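Local coordinates for bifunctional protein PutA (Bdellovibrio bacteriovorus, PDB 5UR2) that probably oxidises L-proline to L-glutamate in two steps, pairing an FAD-dependent proline dehydrogenase with an NAD-dependent L-glutamate gamma-semialdehyde dehydrogenase, at residues 301-306 with 329-334; 350-355 with 377-382; 466-471 with 596-601. All coordinates share one frame; numbering follows the deposited sequence.

Interaction 1: 301-306 with 329-334. With P5F (N-propargylglycine-modified flavin adenine dinucleotide), chain F.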
# COMPACT_ATOMS: atom_id res chain seq x y z
N LEU B 301 24.38 -48.04 1.40
CA LEU B 301 24.37 -46.85 0.56
C LEU B 301 22.97 -46.69 -0.03
O LEU B 301 22.48 -47.58 -0.73
CB LEU B 301 25.44 -46.96 -0.52
CG LEU B 301 25.71 -45.74 -1.38
CD1 LEU B 301 26.23 -44.55 -0.56
CD2 LEU B 301 26.68 -46.11 -2.50
N VAL B 302 22.31 -45.58 0.31
CA VAL B 302 20.99 -45.25 -0.22
C VAL B 302 21.10 -43.94 -0.96
O VAL B 302 22.15 -43.30 -0.96
CB VAL B 302 19.91 -45.16 0.89
CG1 VAL B 302 19.96 -46.38 1.80
CG2 VAL B 302 20.09 -43.89 1.73
N LYS B 303 20.01 -43.52 -1.61
CA LYS B 303 20.02 -42.17 -2.16
C LYS B 303 19.55 -41.14 -1.13
O LYS B 303 20.30 -40.22 -0.80
CB LYS B 303 19.21 -42.11 -3.46
CG LYS B 303 20.00 -42.83 -4.54
CD LYS B 303 19.36 -42.90 -5.88
CE LYS B 303 20.15 -43.89 -6.74
NZ LYS B 303 19.52 -44.16 -8.05
N GLY B 304 18.37 -41.33 -0.55
CA GLY B 304 17.90 -40.45 0.52
C GLY B 304 16.40 -40.26 0.56
O GLY B 304 15.76 -40.16 -0.49
N ALA B 305 15.82 -40.23 1.75
CA ALA B 305 14.36 -40.25 1.93
C ALA B 305 13.74 -38.88 2.24
O ALA B 305 12.51 -38.79 2.33
CB ALA B 305 13.98 -41.22 3.07
N TYR B 306 14.53 -37.84 2.45
CA TYR B 306 13.98 -36.59 2.96
C TYR B 306 14.17 -35.42 1.99
O TYR B 306 14.36 -34.28 2.41
CB TYR B 306 14.58 -36.26 4.33
CG TYR B 306 14.52 -37.42 5.33
CD1 TYR B 306 13.39 -37.64 6.11
CD2 TYR B 306 15.61 -38.28 5.50
CE1 TYR B 306 13.33 -38.69 7.02
CE2 TYR B 306 15.56 -39.34 6.40
CZ TYR B 306 14.42 -39.54 7.16
OH TYR B 306 14.36 -40.58 8.05
N GLU B 329 22.54 -35.71 -10.41
CA GLU B 329 23.66 -35.54 -9.47
C GLU B 329 23.64 -36.62 -8.39
O GLU B 329 24.69 -37.15 -8.02
CB GLU B 329 23.63 -34.17 -8.79
CG GLU B 329 24.09 -33.01 -9.61
CD GLU B 329 24.09 -31.70 -8.83
OE1 GLU B 329 23.01 -31.28 -8.34
OE2 GLU B 329 25.18 -31.11 -8.67
N SER B 330 22.45 -36.94 -7.85
CA SER B 330 22.37 -37.98 -6.83
C SER B 330 22.78 -39.34 -7.39
O SER B 330 23.58 -40.06 -6.78
CB SER B 330 20.97 -38.05 -6.25
OG SER B 330 20.67 -36.86 -5.55
N ASP B 331 22.26 -39.71 -8.57
CA ASP B 331 22.64 -40.97 -9.19
C ASP B 331 24.15 -41.01 -9.43
O ASP B 331 24.83 -41.98 -9.05
CB ASP B 331 21.91 -41.15 -10.52
CG ASP B 331 20.39 -41.36 -10.36
OD1 ASP B 331 19.90 -41.68 -9.25
OD2 ASP B 331 19.68 -41.23 -11.38
N ALA B 332 24.71 -39.94 -10.00
CA ALA B 332 26.13 -39.93 -10.32
C ALA B 332 26.97 -40.03 -9.06
O ALA B 332 27.98 -40.75 -9.03
CB ALA B 332 26.50 -38.67 -11.11
N ASN B 333 26.57 -39.31 -8.01
CA ASN B 333 27.29 -39.39 -6.74
C ASN B 333 27.15 -40.78 -6.12
O ASN B 333 28.09 -41.28 -5.50
CB ASN B 333 26.76 -38.31 -5.79
CG ASN B 333 27.61 -38.18 -4.56
OD1 ASN B 333 28.77 -37.76 -4.65
ND2 ASN B 333 27.07 -38.54 -3.41
N TYR B 334 25.98 -41.41 -6.27
CA TYR B 334 25.81 -42.78 -5.78
C TYR B 334 26.85 -43.69 -6.42
O TYR B 334 27.54 -44.45 -5.73
CB TYR B 334 24.40 -43.29 -6.08
CG TYR B 334 24.04 -44.59 -5.39
CD1 TYR B 334 24.57 -45.81 -5.81
CD2 TYR B 334 23.13 -44.60 -4.34
CE1 TYR B 334 24.25 -47.01 -5.17
CE2 TYR B 334 22.79 -45.77 -3.70
CZ TYR B 334 23.35 -46.98 -4.11
OH TYR B 334 22.99 -48.13 -3.45
PA P5F F . 15.65 -43.63 -7.76
O1A P5F F . 16.77 -44.08 -8.76
O2A P5F F . 14.38 -43.23 -8.32
O5B P5F F . 15.98 -42.41 -6.94
C5B P5F F . 15.04 -41.60 -6.25
C4B P5F F . 15.80 -40.70 -5.27
O4B P5F F . 16.51 -39.66 -5.89
C3B P5F F . 14.99 -40.00 -4.22
O3B P5F F . 14.63 -40.84 -3.18
C2B P5F F . 15.90 -38.92 -3.78
O2B P5F F . 16.81 -39.43 -2.87
C1B P5F F . 16.60 -38.56 -5.03
N9A P5F F . 16.05 -37.42 -5.72
C8A P5F F . 14.75 -37.25 -6.18
N7A P5F F . 14.66 -36.05 -6.78
C5A P5F F . 15.90 -35.40 -6.74
C6A P5F F . 16.38 -34.17 -7.16
N6A P5F F . 15.53 -33.24 -7.85
N1A P5F F . 17.66 -33.82 -6.94
C2A P5F F . 18.51 -34.66 -6.30
N3A P5F F . 18.06 -35.86 -5.84
C4A P5F F . 16.79 -36.26 -6.04
N1 P5F F . 16.71 -43.29 2.98
C2 P5F F . 17.34 -42.49 4.00
O2 P5F F . 17.51 -41.14 3.76
N3 P5F F . 17.80 -43.08 5.22
C4 P5F F . 17.65 -44.47 5.49
O4 P5F F . 18.12 -44.98 6.70
C4X P5F F . 16.97 -45.31 4.41
N5 P5F F . 16.63 -46.71 4.64
C5X P5F F . 16.40 -47.52 3.42
C6 P5F F . 16.60 -49.00 3.47
C7 P5F F . 16.46 -49.77 2.28
C7M P5F F . 16.66 -51.27 2.34
C8 P5F F . 16.13 -49.14 1.05
C8M P5F F . 15.98 -49.92 -0.23
C9 P5F F . 15.94 -47.73 1.00
C9A P5F F . 16.08 -46.92 2.24
N10 P5F F . 15.91 -45.47 2.18
C10 P5F F . 16.53 -44.70 3.22
C1' P5F F . 15.31 -44.78 1.01
C2' P5F F . 16.31 -44.53 -0.11
O2' P5F F . 17.23 -43.60 0.31
C3' P5F F . 15.70 -44.07 -1.44
O3' P5F F . 15.08 -42.86 -1.23
C4' P5F F . 14.67 -45.02 -2.04
O4' P5F F . 15.01 -46.30 -1.63
C5' P5F F . 14.48 -44.90 -3.56
O5' P5F F . 15.68 -44.70 -4.28
P P5F F . 16.06 -45.40 -5.69
O1P P5F F . 17.58 -45.63 -6.01
O2P P5F F . 15.12 -46.66 -5.64
O3P P5F F . 15.11 -44.59 -6.76
C21 P5F F . 14.83 -46.23 6.47
C22 P5F F . 15.80 -46.56 5.59
C23 P5F F . 15.14 -45.43 7.75
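Leu301, near the C-terminal end of strand 298-302 in the proline dehydrogenase beta/alpha barrel, and Lys303, just past it, meet Asp331 and Tyr334 of helix 327-343 beside the modified FAD. Apolar contact comes first: Leu301 CD2 lies over the centre of the Tyr334 ring, 3.8 Å from the centroid and 12° off the normal, a CH-pi contact. With CG anti to the backbone N (chi1 -169°), the tyrosine reaches across to the strand, and its OH donates to Leu301 O at 2.8 Å, arriving above the carbonyl plane.

In the charged contact, Lys303 NZ reaches Asp331 OD1 at 2.8 Å in a salt bridge, coming from above the carboxylate plane. An extended lysine chain, passing Tyr334 at about a right angle, delivers the ammonium there. The same nitrogen also donates to P5F O1A at 2.8 Å and weakly to O1P, so both phosphates are engaged; Thr359 is a further partner. Asp331 OD2 pairs with Lys327.

Other cofactor bonds come from both segments. Gly304, where a CB would run into the preceding carbonyl O, accepts from ribose O2B through its carbonyl, and Ala305 N donates to flavin O2. On the helix, Ser330 OG donates to adenine N3A at 2.8 Å.

Interaction 2: 350-355 with 377-382. With P5F (N-propargylglycine-modified flavin adenine dinucleotide), chain F.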
# COMPACT_ATOMS: atom_id res chain seq x y z
N PRO B 350 30.18 -52.49 1.46
CA PRO B 350 28.99 -51.80 0.95
C PRO B 350 27.82 -52.75 0.80
O PRO B 350 27.97 -53.93 0.45
CB PRO B 350 29.45 -51.28 -0.41
CG PRO B 350 30.43 -52.34 -0.87
CD PRO B 350 31.14 -52.82 0.38
N ALA B 351 26.63 -52.22 1.07
CA ALA B 351 25.38 -52.82 0.65
C ALA B 351 24.63 -51.78 -0.16
O ALA B 351 24.57 -50.62 0.24
CB ALA B 351 24.57 -53.31 1.85
N PHE B 352 24.09 -52.18 -1.32
CA PHE B 352 23.53 -51.24 -2.29
C PHE B 352 22.01 -51.27 -2.21
O PHE B 352 21.38 -52.24 -2.64
CB PHE B 352 24.03 -51.54 -3.70
CG PHE B 352 25.50 -51.35 -3.84
CD1 PHE B 352 26.09 -50.16 -3.45
CD2 PHE B 352 26.31 -52.37 -4.33
CE1 PHE B 352 27.45 -49.98 -3.55
CE2 PHE B 352 27.68 -52.19 -4.44
CZ PHE B 352 28.25 -50.99 -4.05
N ALA B 353 21.43 -50.22 -1.65
CA ALA B 353 19.98 -50.11 -1.49
C ALA B 353 19.45 -49.24 -2.63
O ALA B 353 19.69 -48.04 -2.65
CB ALA B 353 19.63 -49.51 -0.14
N SER B 354 18.75 -49.86 -3.58
CA SER B 354 18.20 -49.12 -4.70
C SER B 354 17.28 -50.03 -5.51
O SER B 354 17.56 -51.22 -5.66
CB SER B 354 19.29 -48.57 -5.63
OG SER B 354 18.70 -47.85 -6.70
N HIS B 355 16.21 -49.44 -6.05
CA HIS B 355 15.33 -50.14 -6.99
C HIS B 355 15.61 -49.77 -8.45
O HIS B 355 14.88 -50.21 -9.35
CB HIS B 355 13.86 -49.86 -6.66
CG HIS B 355 13.52 -50.02 -5.21
ND1 HIS B 355 13.62 -48.99 -4.30
CD2 HIS B 355 13.12 -51.11 -4.51
CE1 HIS B 355 13.28 -49.43 -3.11
NE2 HIS B 355 12.97 -50.71 -3.20
N LEU B 377 28.83 -59.09 -2.62
CA LEU B 377 27.92 -57.96 -2.71
C LEU B 377 26.64 -58.24 -1.93
O LEU B 377 26.34 -59.37 -1.52
CB LEU B 377 27.59 -57.64 -4.16
CG LEU B 377 28.78 -57.45 -5.09
CD1 LEU B 377 28.30 -56.98 -6.46
CD2 LEU B 377 29.75 -56.47 -4.47
N GLU B 378 25.87 -57.17 -1.71
CA GLU B 378 24.55 -57.31 -1.14
C GLU B 378 23.68 -56.18 -1.67
O GLU B 378 24.09 -55.01 -1.67
CB GLU B 378 24.60 -57.26 0.39
CG GLU B 378 23.28 -57.56 1.03
CD GLU B 378 23.39 -57.68 2.53
OE1 GLU B 378 24.01 -58.67 2.99
OE2 GLU B 378 22.85 -56.80 3.23
N PHE B 379 22.49 -56.54 -2.13
CA PHE B 379 21.55 -55.56 -2.62
C PHE B 379 20.34 -55.50 -1.69
O PHE B 379 19.98 -56.49 -1.05
CB PHE B 379 21.15 -55.88 -4.07
CG PHE B 379 22.27 -55.67 -5.04
CD1 PHE B 379 22.65 -54.38 -5.41
CD2 PHE B 379 22.95 -56.74 -5.59
CE1 PHE B 379 23.69 -54.17 -6.29
CE2 PHE B 379 24.00 -56.55 -6.49
CZ PHE B 379 24.37 -55.26 -6.84
N GLN B 380 19.74 -54.31 -1.59
CA GLN B 380 18.64 -54.12 -0.66
C GLN B 380 17.52 -53.32 -1.31
O GLN B 380 17.77 -52.39 -2.08
CB GLN B 380 19.12 -53.45 0.64
CG GLN B 380 20.22 -54.23 1.38
CD GLN B 380 20.60 -53.64 2.74
OE1 GLN B 380 19.96 -52.71 3.22
NE2 GLN B 380 21.64 -54.20 3.36
N MET B 381 16.29 -53.73 -1.01
CA MET B 381 15.09 -53.09 -1.52
C MET B 381 14.01 -53.13 -0.45
O MET B 381 14.04 -53.97 0.45
CB MET B 381 14.55 -53.79 -2.77
CG MET B 381 15.46 -53.73 -3.97
SD MET B 381 14.67 -54.56 -5.37
CE MET B 381 16.02 -54.53 -6.53
N LEU B 382 13.03 -52.23 -0.58
CA LEU B 382 11.95 -52.18 0.39
C LEU B 382 10.97 -53.33 0.15
O LEU B 382 10.72 -53.72 -1.00
CB LEU B 382 11.21 -50.85 0.30
CG LEU B 382 12.01 -49.56 0.49
CD1 LEU B 382 11.05 -48.41 0.33
CD2 LEU B 382 12.69 -49.48 1.85
PA P5F F . 15.65 -43.63 -7.76
O1A P5F F . 16.77 -44.08 -8.76
O2A P5F F . 14.38 -43.23 -8.32
O5B P5F F . 15.98 -42.41 -6.94
C5B P5F F . 15.04 -41.60 -6.25
C4B P5F F . 15.80 -40.70 -5.27
O4B P5F F . 16.51 -39.66 -5.89
C3B P5F F . 14.99 -40.00 -4.22
O3B P5F F . 14.63 -40.84 -3.18
C2B P5F F . 15.90 -38.92 -3.78
O2B P5F F . 16.81 -39.43 -2.87
C1B P5F F . 16.60 -38.56 -5.03
N9A P5F F . 16.05 -37.42 -5.72
C8A P5F F . 14.75 -37.25 -6.18
N7A P5F F . 14.66 -36.05 -6.78
C5A P5F F . 15.90 -35.40 -6.74
C6A P5F F . 16.38 -34.17 -7.16
N6A P5F F . 15.53 -33.24 -7.85
N1A P5F F . 17.66 -33.82 -6.94
C2A P5F F . 18.51 -34.66 -6.30
N3A P5F F . 18.06 -35.86 -5.84
C4A P5F F . 16.79 -36.26 -6.04
N1 P5F F . 16.71 -43.29 2.98
C2 P5F F . 17.34 -42.49 4.00
O2 P5F F . 17.51 -41.14 3.76
N3 P5F F . 17.80 -43.08 5.22
C4 P5F F . 17.65 -44.47 5.49
O4 P5F F . 18.12 -44.98 6.70
C4X P5F F . 16.97 -45.31 4.41
N5 P5F F . 16.63 -46.71 4.64
C5X P5F F . 16.40 -47.52 3.42
C6 P5F F . 16.60 -49.00 3.47
C7 P5F F . 16.46 -49.77 2.28
C7M P5F F . 16.66 -51.27 2.34
C8 P5F F . 16.13 -49.14 1.05
C8M P5F F . 15.98 -49.92 -0.23
C9 P5F F . 15.94 -47.73 1.00
C9A P5F F . 16.08 -46.92 2.24
N10 P5F F . 15.91 -45.47 2.18
C10 P5F F . 16.53 -44.70 3.22
C1' P5F F . 15.31 -44.78 1.01
C2' P5F F . 16.31 -44.53 -0.11
O2' P5F F . 17.23 -43.60 0.31
C3' P5F F . 15.70 -44.07 -1.44
O3' P5F F . 15.08 -42.86 -1.23
C4' P5F F . 14.67 -45.02 -2.04
O4' P5F F . 15.01 -46.30 -1.63
C5' P5F F . 14.48 -44.90 -3.56
O5' P5F F . 15.68 -44.70 -4.28
P P5F F . 16.06 -45.40 -5.69
O1P P5F F . 17.58 -45.63 -6.01
O2P P5F F . 15.12 -46.66 -5.64
O3P P5F F . 15.11 -44.59 -6.76
C21 P5F F . 14.83 -46.23 6.47
C22 P5F F . 15.80 -46.56 5.59
C23 P5F F . 15.14 -45.43 7.75
O HOH W 1 27.17 -54.55 -2.06
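Strands 349-353 and 379-382 run parallel as neighbours in the proline dehydrogenase barrel, joined through helix 357-369 as a beta-alpha-beta unit, with Phe352 level with Phe379, Ala353 level with Gln380, and segment axes 34° apart. Three backbone hydrogen bonds of 2.8 to 3.1 Å fix the register: Phe352 N donates to Glu378 O, Gln380 N to Phe352 O, and Ser354 N to Gln380 O. Before the first of these, a water bridges Pro350 O and Glu378 N.

Phe352 and Phe379 share the face turned to the helices. Phe379 CD1 comes to 3.6 Å from Phe352 CB, and the ring planes stand 39° apart, an oblique pair. From helix 357-369, Cys363 touches the Phe352 side chain and Leu360 that of Phe379.

Ala353 and Gln380 occupy the other face, toward the flavin: Ala353 CB touches C8M and Gln380 CB touches C7M. The extended Gln380 chain runs back past Ala351 CB, where NE2 donates to the anti lone pair of Glu378 OE2 at 2.9 Å. That carboxylate is also paired with Arg401 and Arg399, which probably favours its charged form.

Beyond the strand, Ser354 OG donates to phosphate oxygen O1P of P5F at 2.6 Å. His355 uses both ring nitrogens. With CG beside the backbone N (chi1 -48°), ND1 joins His355 N in donating to phosphate oxygen O2P, while NE2 accepts from Leu382 N at 3.0 Å, the donor tilted somewhat from the ring plane.

Interaction 3: 466-471 with 596-601; sequences YNEPLL and EAIDFC
Asp599, on helix 587-611 of the aldehyde dehydrogenase part, receives Asn467 and Glu468 from the irregular segment 466-471, which lies between helices 440-444 and 476-491. Two direct hydrogen bonds divide the carboxylate. Asp599 OD1 takes the N-H of Glu468 on its syn lone pair, at 2.7 Å, with an N-H...O angle of 166°. Asn467 ND2 approaches OD2 at 2.9 Å from above the carboxylate plane, although the oxygen lies in the plane of the amide; the two flat groups are turned 78° against each other.

Water adds a second bond to each oxygen. One molecule donates to Asp599 OD1 and to Tyr466 O; another donates to Asp599 OD2 at 2.8 Å and to Glu468 O.

Apolar contact is slight. Glu468 CB lies 4.0 Å from Ile598 CG2, and the side chain bends at chi2 (75°) to run by the isoleucine, its OE2 forming a salt bridge with Arg572. The Asn467 amide has further partners in Val938 O and Arg940, which help to fix its rotation.

Asp599 thus ties the loop to the helix through one backbone N-H and one side-chain amide. With two waters, these donors would probably favour its ionised form, despite the nearby Glu468 carboxylate.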
# COMPACT_ATOMS: atom_id res chain seq x y z
N TYR B 466 14.51 -10.78 2.55
CA TYR B 466 14.83 -12.08 3.14
C TYR B 466 15.17 -11.90 4.61
O TYR B 466 15.81 -10.91 4.99
CB TYR B 466 16.02 -12.77 2.42
CG TYR B 466 15.64 -13.19 1.02
CD1 TYR B 466 15.78 -12.32 -0.07
CD2 TYR B 466 15.08 -14.45 0.81
CE1 TYR B 466 15.39 -12.71 -1.35
CE2 TYR B 466 14.69 -14.86 -0.48
CZ TYR B 466 14.84 -13.98 -1.55
OH TYR B 466 14.44 -14.41 -2.80
N ASN B 467 14.71 -12.84 5.43
CA ASN B 467 15.05 -12.83 6.84
C ASN B 467 16.49 -13.29 7.08
O ASN B 467 17.02 -14.11 6.34
CB ASN B 467 14.10 -13.74 7.60
CG ASN B 467 12.68 -13.25 7.55
OD1 ASN B 467 11.93 -13.54 6.61
ND2 ASN B 467 12.27 -12.53 8.59
N GLU B 468 17.07 -12.78 8.14
CA GLU B 468 18.41 -13.19 8.55
C GLU B 468 18.44 -14.64 9.02
O GLU B 468 17.63 -15.03 9.88
CB GLU B 468 18.89 -12.26 9.68
CG GLU B 468 20.22 -12.67 10.28
CD GLU B 468 21.41 -12.34 9.40
OE1 GLU B 468 21.28 -11.53 8.44
OE2 GLU B 468 22.49 -12.89 9.66
N PRO B 469 19.35 -15.47 8.50
CA PRO B 469 19.45 -16.85 8.99
C PRO B 469 19.88 -16.91 10.44
O PRO B 469 20.72 -16.12 10.89
CB PRO B 469 20.53 -17.48 8.08
CG PRO B 469 20.63 -16.58 6.91
CD PRO B 469 20.27 -15.20 7.39
N LEU B 470 19.29 -17.84 11.18
CA LEU B 470 19.73 -18.06 12.55
C LEU B 470 20.95 -18.98 12.56
O LEU B 470 21.24 -19.67 11.58
CB LEU B 470 18.63 -18.70 13.40
CG LEU B 470 17.36 -17.84 13.50
CD1 LEU B 470 16.38 -18.41 14.52
CD2 LEU B 470 17.72 -16.39 13.82
N LEU B 471 21.65 -18.98 13.68
CA LEU B 471 22.82 -19.82 13.80
C LEU B 471 22.44 -21.30 13.83
O LEU B 471 21.38 -21.69 14.34
CB LEU B 471 23.60 -19.46 15.07
CG LEU B 471 24.35 -18.14 15.13
CD1 LEU B 471 24.84 -17.87 16.55
CD2 LEU B 471 25.54 -18.18 14.16
N GLU B 596 15.82 -11.24 14.62
CA GLU B 596 14.66 -10.37 14.49
C GLU B 596 15.07 -8.90 14.48
O GLU B 596 14.52 -8.11 13.70
CB GLU B 596 13.65 -10.66 15.61
CG GLU B 596 12.29 -9.95 15.47
CD GLU B 596 11.29 -10.29 16.59
OE1 GLU B 596 10.63 -9.37 17.09
OE2 GLU B 596 11.15 -11.46 16.96
N ALA B 597 16.05 -8.51 15.31
CA ALA B 597 16.50 -7.12 15.34
C ALA B 597 17.10 -6.72 14.01
O ALA B 597 16.80 -5.64 13.48
CB ALA B 597 17.52 -6.88 16.46
N ILE B 598 17.93 -7.58 13.44
CA ILE B 598 18.48 -7.32 12.11
C ILE B 598 17.36 -7.23 11.09
O ILE B 598 17.36 -6.35 10.22
CB ILE B 598 19.49 -8.43 11.76
CG1 ILE B 598 20.70 -8.29 12.68
CG2 ILE B 598 19.91 -8.40 10.25
CD1 ILE B 598 21.60 -9.54 12.71
N ASP B 599 16.37 -8.12 11.20
CA ASP B 599 15.26 -8.13 10.26
C ASP B 599 14.48 -6.82 10.29
O ASP B 599 14.10 -6.30 9.24
CB ASP B 599 14.32 -9.31 10.55
CG ASP B 599 14.88 -10.65 10.10
OD1 ASP B 599 15.88 -10.68 9.32
OD2 ASP B 599 14.30 -11.70 10.50
N PHE B 600 14.20 -6.29 11.49
CA PHE B 600 13.50 -5.00 11.61
C PHE B 600 14.27 -3.90 10.88
O PHE B 600 13.69 -3.13 10.10
CB PHE B 600 13.30 -4.63 13.08
CG PHE B 600 12.12 -5.31 13.75
CD1 PHE B 600 10.89 -5.41 13.11
CD2 PHE B 600 12.25 -5.83 15.04
CE1 PHE B 600 9.80 -6.03 13.72
CE2 PHE B 600 11.16 -6.46 15.68
CZ PHE B 600 9.93 -6.56 15.01
N CYS B 601 15.58 -3.82 11.13
CA CYS B 601 16.45 -2.87 10.46
C CYS B 601 16.29 -2.95 8.95
O CYS B 601 16.00 -1.95 8.28
CB CYS B 601 17.91 -3.15 10.83
SG CYS B 601 18.36 -2.71 12.50
O HOH W 2 17.02 -9.50 7.05
O HOH W 3 15.92 -13.63 11.75

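Interactions 1 and 2 are adjoining parts of one flavin site, their centres about 12 Å apart. Strands 298-302 and 349-353 are neighbours in the barrel, and probable hydrogen bonds link Leu301 N to Ala351 O (2.8 Å) and Leu301 O to Ala353 N (3.0 Å). Both contacts touch P5F and share its pyrophosphate, but interaction 1 alone reaches the adenine and flavin O2, whereas interaction 2 lines the dimethylbenzene end. Interaction 3 stands apart: its centre is about 33 Å from that of interaction 1 and about 44 Å from that of interaction 2, with nearest atoms about 19 and 31 Å away. It involves the aldehyde dehydrogenase part, away from the predicted active-site residues Glu746 and Cys780.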